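Local coordinates for protein putative polyprenyl synthetase (Streptomyces coelicolor, PDB 3NF2) that probably condenses allylic prenyl diphosphates with isopentenyl diphosphate as a magnesium-dependent polyprenyl synthase of the FPP/GGPP synthase family, at residues L8-A16 / G53-L64. Numbering follows the deposited sequence. Where two conformers were deposited one is given.
With SO4 (sulfate ion), chain B.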
ATOM      1  N   LEU A   8     -29.481   6.725   9.722  1.00 84.56           N
ATOM      2  CA  LEU A   8     -28.504   6.909   8.647  1.00 83.58           C
ATOM      3  C   LEU A   8     -27.242   6.070   8.857  1.00 83.82           C
ATOM      4  O   LEU A   8     -26.694   5.526   7.896  1.00 80.67           O
ATOM      5  CB  LEU A   8     -28.122   8.385   8.496  1.00 80.84           C
ATOM      6  CG  LEU A   8     -29.175   9.376   8.002  1.00 77.92           C
ATOM      7  CD1 LEU A   8     -28.583  10.771   7.990  1.00 73.01           C
ATOM      8  CD2 LEU A   8     -29.696   8.996   6.622  1.00 77.82           C
ATOM      9  N   LEU A   9     -26.785   5.984  10.108  1.00 81.90           N
ATOM     10  CA  LEU A   9     -25.616   5.176  10.464  1.00 82.75           C
ATOM     11  C   LEU A   9     -25.878   3.687  10.230  1.00 82.32           C
ATOM     12  O   LEU A   9     -24.994   2.967   9.761  1.00 79.53           O
ATOM     13  CB  LEU A   9     -25.192   5.421  11.919  1.00 82.49           C
ATOM     14  CG  LEU A   9     -24.767   6.826  12.367  1.00 84.32           C
ATOM     15  CD1 LEU A   9     -24.379   6.803  13.838  1.00 89.54           C
ATOM     16  CD2 LEU A   9     -23.623   7.390  11.526  1.00 84.58           C
ATOM     17  N   GLU A  10     -27.095   3.252  10.560  1.00 81.32           N
ATOM     18  CA  GLU A  10     -27.597   1.919  10.238  1.00 81.57           C
ATOM     19  C   GLU A  10     -27.638   1.698   8.723  1.00 78.21           C
ATOM     20  O   GLU A  10     -27.158   0.679   8.225  1.00 73.85           O
ATOM     21  CB  GLU A  10     -29.000   1.736  10.844  1.00 85.68           C
ATOM     22  CG  GLU A  10     -29.826   0.567  10.286  1.00 94.30           C
ATOM     23  CD  GLU A  10     -29.591  -0.753  11.014  1.00106.19           C
ATOM     24  OE1 GLU A  10     -28.421  -1.105  11.296  1.00106.14           O
ATOM     25  OE2 GLU A  10     -30.592  -1.451  11.291  1.00110.76           O
ATOM     26  N   ARG A  11     -28.201   2.673   8.009  1.00 76.33           N
ATOM     27  CA  ARG A  11     -28.306   2.651   6.550  1.00 78.38           C
ATOM     28  C   ARG A  11     -26.956   2.429   5.858  1.00 76.96           C
ATOM     29  O   ARG A  11     -26.864   1.627   4.929  1.00 77.31           O
ATOM     30  CB  ARG A  11     -28.941   3.956   6.060  1.00 79.70           C
ATOM     31  CG  ARG A  11     -29.285   4.015   4.590  1.00 77.96           C
ATOM     32  CD  ARG A  11     -29.140   5.441   4.107  1.00 84.10           C
ATOM     33  NE  ARG A  11     -30.100   5.767   3.060  1.00 94.92           N
ATOM     34  CZ  ARG A  11     -30.144   6.929   2.413  1.00 96.26           C
ATOM     35  NH1 ARG A  11     -29.272   7.891   2.694  1.00 91.20           N
ATOM     36  NH2 ARG A  11     -31.066   7.126   1.480  1.00 94.80           N
ATOM     37  N   GLY A  12     -25.922   3.129   6.326  1.00 74.35           N
ATOM     38  CA  GLY A  12     -24.575   3.016   5.766  1.00 70.72           C
ATOM     39  C   GLY A  12     -23.886   1.701   6.093  1.00 71.13           C
ATOM     40  O   GLY A  12     -23.208   1.124   5.236  1.00 67.50           O
ATOM     41  N   ARG A  13     -24.066   1.237   7.332  1.00 71.99           N
ATOM     42  CA  ARG A  13     -23.458  -0.010   7.799  0.50 73.16           C
ATOM     43  C   ARG A  13     -24.036  -1.226   7.073  1.00 74.48           C
ATOM     44  O   ARG A  13     -23.283  -2.067   6.573  1.00 72.33           O
ATOM     45  CB  ARG A  13     -23.593  -0.144   9.326  0.50 73.57           C
ATOM     46  CG  ARG A  13     -23.340  -1.545   9.883  0.50 74.68           C
ATOM     47  CD  ARG A  13     -22.845  -1.523  11.328  0.50 72.95           C
ATOM     48  NE  ARG A  13     -23.269  -0.331  12.057  0.50 67.10           N
ATOM     49  CZ  ARG A  13     -22.436   0.483  12.696  0.50 65.38           C
ATOM     50  NH1 ARG A  13     -21.135   0.228  12.705  0.50 66.98           N
ATOM     51  NH2 ARG A  13     -22.903   1.551  13.330  0.50 62.53           N
ATOM     52  N   THR A  14     -25.366  -1.300   6.999  1.00 75.68           N
ATOM     53  CA  THR A  14     -26.058  -2.429   6.368  1.00 72.79           C
ATOM     54  C   THR A  14     -25.868  -2.485   4.855  1.00 68.95           C
ATOM     55  O   THR A  14     -25.900  -3.565   4.275  1.00 71.87           O
ATOM     56  CB  THR A  14     -27.565  -2.453   6.697  1.00 75.24           C
ATOM     57  OG1 THR A  14     -28.182  -1.251   6.221  1.00 81.71           O
ATOM     58  CG2 THR A  14     -27.791  -2.597   8.208  1.00 69.53           C
ATOM     59  N   LEU A  15     -25.673  -1.336   4.216  1.00 62.73           N
ATOM     60  CA  LEU A  15     -25.396  -1.335   2.781  1.00 59.77           C
ATOM     61  C   LEU A  15     -23.957  -1.744   2.448  1.00 62.73           C
ATOM     62  O   LEU A  15     -23.729  -2.518   1.512  1.00 61.49           O
ATOM     63  CB  LEU A  15     -25.733   0.017   2.150  1.00 56.81           C
ATOM     64  CG  LEU A  15     -27.226   0.328   1.961  1.00 60.08           C
ATOM     65  CD1 LEU A  15     -27.400   1.669   1.268  1.00 43.94           C
ATOM     66  CD2 LEU A  15     -27.983  -0.780   1.202  1.00 52.83           C
ATOM     67  N   ALA A  16     -22.994  -1.245   3.228  1.00 59.04           N
ATOM     68  CA  ALA A  16     -21.577  -1.414   2.893  1.00 52.02           C
ATOM     69  C   ALA A  16     -20.929  -2.682   3.448  1.00 49.95           C
ATOM     70  O   ALA A  16     -20.155  -3.318   2.737  1.00 47.87           O
ATOM     71  CB  ALA A  16     -20.769  -0.172   3.285  1.00 46.08           C
ATOM     72  N   GLY A  53     -18.411  -4.438  15.101  1.00114.11           N
ATOM     73  CA  GLY A  53     -19.030  -3.247  14.514  1.00114.14           C
ATOM     74  C   GLY A  53     -18.799  -1.976  15.306  1.00114.12           C
ATOM     75  O   GLY A  53     -19.423  -1.757  16.345  1.00113.79           O
ATOM     76  N   GLY A  54     -17.880  -1.146  14.816  1.00113.06           N
ATOM     77  CA  GLY A  54     -17.571   0.128  15.451  1.00110.06           C
ATOM     78  C   GLY A  54     -18.543   1.204  15.012  1.00108.86           C
ATOM     79  O   GLY A  54     -19.760   1.050  15.138  1.00108.77           O
ATOM     80  N   LYS A  55     -17.999   2.297  14.488  1.00106.94           N
ATOM     81  CA  LYS A  55     -18.812   3.419  14.028  1.00103.15           C
ATOM     82  C   LYS A  55     -19.006   3.360  12.519  1.00 97.48           C
ATOM     83  O   LYS A  55     -18.231   2.711  11.807  1.00 97.13           O
ATOM     84  CB  LYS A  55     -18.159   4.744  14.413  1.00105.51           C
ATOM     85  CG  LYS A  55     -17.948   4.956  15.913  1.00107.96           C
ATOM     86  CD  LYS A  55     -16.793   5.921  16.207  1.00110.01           C
ATOM     87  CE  LYS A  55     -16.991   7.298  15.559  1.00111.19           C
ATOM     88  NZ  LYS A  55     -16.421   7.382  14.166  1.00108.06           N
ATOM     89  N   ALA A  56     -20.034   4.051  12.039  1.00 88.14           N
ATOM     90  CA  ALA A  56     -20.407   3.977  10.635  1.00 80.98           C
ATOM     91  C   ALA A  56     -20.582   5.345   9.983  1.00 75.63           C
ATOM     92  O   ALA A  56     -21.392   5.496   9.064  1.00 74.93           O
ATOM     93  CB  ALA A  56     -21.668   3.146  10.478  1.00 84.06           C
ATOM     94  N   VAL A  57     -19.804   6.326  10.440  1.00 68.20           N
ATOM     95  CA  VAL A  57     -19.909   7.696   9.939  1.00 60.43           C
ATOM     96  C   VAL A  57     -19.555   7.785   8.452  1.00 57.76           C
ATOM     97  O   VAL A  57     -20.355   8.295   7.654  1.00 55.19           O
ATOM     98  CB  VAL A  57     -19.046   8.688  10.764  1.00 60.49           C
ATOM     99  CG1 VAL A  57     -19.191  10.105  10.220  1.00 57.25           C
ATOM    100  CG2 VAL A  57     -19.437   8.648  12.229  1.00 60.95           C
ATOM    101  N   ARG A  58     -18.377   7.274   8.088  1.00 50.35           N
ATOM    102  CA  ARG A  58     -17.908   7.301   6.692  1.00 51.64           C
ATOM    103  C   ARG A  58     -18.841   6.606   5.662  1.00 47.32           C
ATOM    104  O   ARG A  58     -19.143   7.206   4.610  1.00 45.51           O
ATOM    105  CB  ARG A  58     -16.455   6.800   6.560  1.00 47.02           C
ATOM    106  CG  ARG A  58     -15.414   7.554   7.382  1.00 51.74           C
ATOM    107  CD  ARG A  58     -14.074   6.794   7.434  1.00 55.87           C
ATOM    108  NE  ARG A  58     -14.256   5.433   7.928  1.00 47.46           N
ATOM    109  CZ  ARG A  58     -14.020   5.037   9.176  1.00 56.50           C
ATOM    110  NH1 ARG A  58     -13.544   5.881  10.079  1.00 51.96           N
ATOM    111  NH2 ARG A  58     -14.249   3.777   9.518  1.00 55.56           N
ATOM    112  N   PRO A  59     -19.288   5.354   5.942  1.00 45.34           N
ATOM    113  CA  PRO A  59     -20.229   4.752   4.989  1.00 45.68           C
ATOM    114  C   PRO A  59     -21.544   5.533   4.840  1.00 50.65           C
ATOM    115  O   PRO A  59     -21.990   5.772   3.705  1.00 51.25           O
ATOM    116  CB  PRO A  59     -20.494   3.352   5.566  1.00 49.48           C
ATOM    117  CG  PRO A  59     -19.831   3.307   6.896  1.00 50.50           C
ATOM    118  CD  PRO A  59     -18.795   4.361   6.919  1.00 44.51           C
ATOM    119  N   ALA A  60     -22.131   5.943   5.967  1.00 45.81           N
ATOM    120  CA  ALA A  60     -23.341   6.774   5.958  1.00 54.53           C
ATOM    121  C   ALA A  60     -23.144   8.025   5.109  1.00 51.68           C
ATOM    122  O   ALA A  60     -24.021   8.412   4.360  1.00 57.29           O
ATOM    123  CB  ALA A  60     -23.752   7.163   7.383  1.00 49.64           C
ATOM    124  N   LEU A  61     -21.967   8.625   5.223  1.00 53.00           N
ATOM    125  CA  LEU A  61     -21.627   9.839   4.508  1.00 53.46           C
ATOM    126  C   LEU A  61     -21.569   9.590   3.004  1.00 56.10           C
ATOM    127  O   LEU A  61     -22.119  10.364   2.225  1.00 55.38           O
ATOM    128  CB  LEU A  61     -20.282  10.349   5.027  1.00 53.56           C
ATOM    129  CG  LEU A  61     -20.001  11.803   5.406  1.00 52.85           C
ATOM    130  CD1 LEU A  61     -21.247  12.640   5.590  1.00 57.76           C
ATOM    131  CD2 LEU A  61     -19.172  11.816   6.680  1.00 52.30           C
ATOM    132  N   ALA A  62     -20.922   8.495   2.605  1.00 60.12           N
ATOM    133  CA  ALA A  62     -20.739   8.173   1.183  1.00 58.89           C
ATOM    134  C   ALA A  62     -22.038   7.855   0.445  1.00 56.41           C
ATOM    135  O   ALA A  62     -22.185   8.221  -0.725  1.00 52.60           O
ATOM    136  CB  ALA A  62     -19.737   7.047   1.012  1.00 58.93           C
ATOM    137  N   VAL A  63     -22.967   7.177   1.121  1.00 56.32           N
ATOM    138  CA  VAL A  63     -24.269   6.890   0.509  1.00 58.03           C
ATOM    139  C   VAL A  63     -25.099   8.166   0.420  1.00 61.72           C
ATOM    140  O   VAL A  63     -25.777   8.387  -0.583  1.00 64.48           O
ATOM    141  CB  VAL A  63     -25.050   5.694   1.168  1.00 59.25           C
ATOM    142  CG1 VAL A  63     -24.280   4.390   1.000  1.00 55.49           C
ATOM    143  CG2 VAL A  63     -25.363   5.929   2.638  1.00 60.61           C
ATOM    144  N   LEU A  64     -25.000   9.015   1.449  1.00 62.09           N
ATOM    145  CA  LEU A  64     -25.569  10.365   1.426  1.00 61.98           C
ATOM    146  C   LEU A  64     -25.023  11.213   0.278  1.00 59.67           C
ATOM    147  O   LEU A  64     -25.773  11.936  -0.377  1.00 60.01           O
ATOM    148  CB  LEU A  64     -25.297  11.091   2.745  1.00 63.40           C
ATOM    149  CG  LEU A  64     -26.440  11.400   3.706  1.00 66.88           C
ATOM    150  CD1 LEU A  64     -26.771  10.204   4.576  1.00 72.57           C
ATOM    151  CD2 LEU A  64     -26.036  12.576   4.568  1.00 61.93           C
TER
HETATM  152  S   SO4 B   1     -13.894   3.179  13.156  1.00 77.46           S
HETATM  153  O1  SO4 B   1     -14.403   2.529  11.947  1.00 65.52           O
HETATM  154  O2  SO4 B   1     -14.880   3.008  14.221  1.00 78.40           O
HETATM  155  O3  SO4 B   1     -12.619   2.553  13.523  1.00 66.70           O
HETATM  156  O4  SO4 B   1     -13.681   4.616  12.939  1.00 60.05           O
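With CG anti to the backbone N (chi1 164°) and the chain bent at chi3, Arg13 in one of its two conformers lays a guanidinium face over Ala56 CB, off-centre and 3.5 Å from NH2. There NH1 donates to Gly54 O at 2.9 Å, approaching above the carbonyl plane in a bent bond. Ala56, the N-cap of helix 57-67, also sets its CB 3.4 Å from Leu9 O. Segments 8-16 and 57-64 cross at 90°, their axes 7.3 Å apart, an approach permitted by Gly12, whose CA lies 4.0 Å from Ala60 CA; a beta carbon there would clash with Ala60 N. At the far end Leu8 CD2 meets Leu64 CD1 at 3.8 Å, the side chains crossing at about a right angle. Arg58, its CB turned away from helix 8-16, grips with NH1 and NH2 a sulfate, probably from the crystallisation liquor, also held by Lys55 N and Arg104; in related synthases this GGKxxRP motif binds isopentenyl diphosphate. A leucine at Arg58 would probably cost the sulfate two hydrogen bonds and leave Glu84 without its salt-bridge mate. In this largely helical isoprenoid synthase fold, helix 5-25 lies across helix 57-67, which packs against helices 77-98, 173-198, 203-230 and 326-339.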